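Local coordinates for protein endoglucanase (Ruminococcus champanellensis, PDB 6WQV) that probably hydrolyses the beta-glycosidic links inside cellulose and related plant polysaccharides as a broad-specificity GH5_4 endoglucanase, and here holds bound cellotriose, at residues 248-253 and 329-334. Numbering follows the deposited sequence.
Sequences FALNTS and SGENFG. With BGC (beta-D-glucopyranose), chain E; GLC (alpha-D-glucopyranose), chain B.
Glu331 OE1 is gripped by two sugar hydroxyls at once: it accepts from O6 of the alpha-D-glucopyranose (GLC) and from O2 of the neighbouring beta-D-glucopyranose (BGC), each 2.8 Å away. The other carboxylate oxygen, OE2, is linked to the opposing segment by one water, which donates both to Glu331 OE2 (2.8 Å) and to Leu250 O (2.7 Å). With no direct hydrogen bond between 248-253 and 329-334, this water supplies the polar link. The glutamate chain runs extended beyond CG (chi2 178°), which carries the carboxylate out to the sugars, while Thr252 CG2 lies 4.2 Å from Glu331 CG, the two side chains crossing at about a right angle. Cut back to an alanine, Glu331 would probably leave both sugar hydroxyls without their shared acceptor and take from the water its bond to the carboxylate, breaking the bridge to Leu250 O. Beside this polar group, the apolar side chains meet at Leu250 CD1 and Phe333 CZ (3.7 Å), the methyl at the ring's edge, near its plane. Leu250 reaches it with CG anti to the backbone N (chi1 -176°), and the same CD1 lies 3.8 Å from GLC O6. Ala249 O approaches the ring obliquely, 3.5 Å from Phe333 CE1. Leu250, Glu331 and Phe333 thus form part of the glycan pocket, with Gln288, His241, Asn163 and His119 also bonding GLC and Asn31, Trp321 and Asn323 bonding BGC. Just beyond helix 246-249, Asn251 OD1 accepts from Ser253 N in an Asx turn. In the eight-stranded TIM barrel, 248-253 begins in short helix 246-249, which follows strand 236-241, and meets the loop between strands 318-322 and 336-337; Tyr243 packs against the Phe333 ring, and Leu292, after strand 284-289, touches both Glu331 and Phe333.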
# COMPACT_ATOMS: atom_id res chain seq x y z
N PHE A 248 14.01 15.15 3.13
CA PHE A 248 13.78 14.99 4.57
C PHE A 248 13.23 13.61 4.89
O PHE A 248 13.70 12.95 5.83
CB PHE A 248 12.78 16.07 5.01
CG PHE A 248 12.33 15.94 6.44
CD1 PHE A 248 13.16 16.36 7.47
CD2 PHE A 248 11.08 15.43 6.76
CE1 PHE A 248 12.77 16.25 8.78
CE2 PHE A 248 10.68 15.32 8.09
CZ PHE A 248 11.52 15.74 9.09
N ALA A 249 12.24 13.16 4.13
CA ALA A 249 11.40 12.05 4.54
C ALA A 249 11.93 10.69 4.11
O ALA A 249 11.72 9.70 4.83
CB ALA A 249 9.99 12.23 3.95
N LEU A 250 12.57 10.60 2.95
CA LEU A 250 12.93 9.32 2.36
C LEU A 250 14.40 9.17 2.00
O LEU A 250 14.88 8.03 1.92
CB LEU A 250 12.08 9.06 1.10
CG LEU A 250 12.23 7.71 0.39
CD1 LEU A 250 12.02 6.54 1.35
CD2 LEU A 250 11.26 7.62 -0.80
N ASN A 251 15.13 10.26 1.80
CA ASN A 251 16.55 10.19 1.44
C ASN A 251 17.37 9.95 2.70
O ASN A 251 17.45 10.82 3.57
CB ASN A 251 16.96 11.51 0.79
CG ASN A 251 18.38 11.49 0.25
OD1 ASN A 251 19.13 10.54 0.46
ND2 ASN A 251 18.74 12.55 -0.46
N THR A 252 17.99 8.77 2.81
CA THR A 252 18.79 8.49 3.99
C THR A 252 20.00 9.41 4.10
O THR A 252 20.56 9.54 5.20
CB THR A 252 19.24 7.03 4.03
OG1 THR A 252 19.96 6.71 2.83
CG2 THR A 252 18.05 6.09 4.16
N SER A 253 20.42 10.05 3.01
CA SER A 253 21.51 11.01 3.02
C SER A 253 21.03 12.45 3.07
O SER A 253 21.86 13.37 3.12
CB SER A 253 22.39 10.82 1.77
OG SER A 253 22.99 9.55 1.76
N SER A 329 21.07 0.63 10.01
CA SER A 329 21.80 1.29 8.94
C SER A 329 20.96 1.45 7.67
O SER A 329 21.44 2.02 6.69
CB SER A 329 23.06 0.50 8.61
OG SER A 329 22.71 -0.82 8.20
N GLY A 330 19.72 0.96 7.68
CA GLY A 330 18.80 1.08 6.57
C GLY A 330 17.77 2.17 6.79
O GLY A 330 18.03 3.18 7.46
N GLU A 331 16.59 1.97 6.21
CA GLU A 331 15.50 2.93 6.34
C GLU A 331 14.78 2.68 7.65
O GLU A 331 14.23 1.60 7.87
CB GLU A 331 14.53 2.77 5.17
CG GLU A 331 15.16 3.12 3.83
CD GLU A 331 14.24 2.93 2.63
OE1 GLU A 331 13.05 2.58 2.80
OE2 GLU A 331 14.73 3.14 1.50
N ASN A 332 14.77 3.68 8.53
CA ASN A 332 14.17 3.52 9.85
C ASN A 332 12.82 4.22 9.89
O ASN A 332 12.70 5.37 10.31
CB ASN A 332 15.11 4.05 10.91
CG ASN A 332 16.38 3.24 11.00
OD1 ASN A 332 16.33 2.03 11.19
ND2 ASN A 332 17.51 3.91 10.85
N PHE A 333 11.78 3.50 9.48
CA PHE A 333 10.42 3.99 9.47
C PHE A 333 9.57 3.44 10.61
O PHE A 333 8.35 3.58 10.60
CB PHE A 333 9.75 3.68 8.13
CG PHE A 333 10.19 4.58 6.99
CD1 PHE A 333 9.83 5.92 6.96
CD2 PHE A 333 10.90 4.06 5.91
CE1 PHE A 333 10.22 6.74 5.91
CE2 PHE A 333 11.28 4.88 4.86
CZ PHE A 333 10.94 6.22 4.86
N GLY A 334 10.20 2.83 11.62
CA GLY A 334 9.44 2.25 12.71
C GLY A 334 8.67 3.29 13.50
O GLY A 334 9.10 4.44 13.67
C2 BGC E . 11.50 -0.43 3.31
C3 BGC E . 12.91 -0.91 3.30
C4 BGC E . 13.10 -2.12 2.42
C5 BGC E . 12.58 -1.87 1.02
C6 BGC E . 12.57 -3.06 0.11
C1 BGC E . 10.98 -0.17 1.91
O2 BGC E . 11.38 0.78 4.10
O3 BGC E . 13.31 -1.23 4.68
O4 BGC E . 14.53 -2.41 2.27
O5 BGC E . 11.17 -1.40 1.09
O6 BGC E . 12.26 -2.64 -1.22
C1 GLC B . 7.67 2.08 -1.36
C2 GLC B . 7.51 0.61 -1.04
C3 GLC B . 7.93 0.11 0.28
C4 GLC B . 9.26 0.70 0.68
C5 GLC B . 9.06 2.20 0.76
C6 GLC B . 10.23 2.96 1.36
O1 GLC B . 6.60 2.89 -1.10
O2 GLC B . 6.14 0.25 -1.36
O3 GLC B . 8.04 -1.36 0.17
O4 GLC B . 9.66 0.14 1.94
O5 GLC B . 8.84 2.71 -0.62
O6 GLC B . 11.35 2.84 0.60
O HOH W 1 15.54 5.70 0.69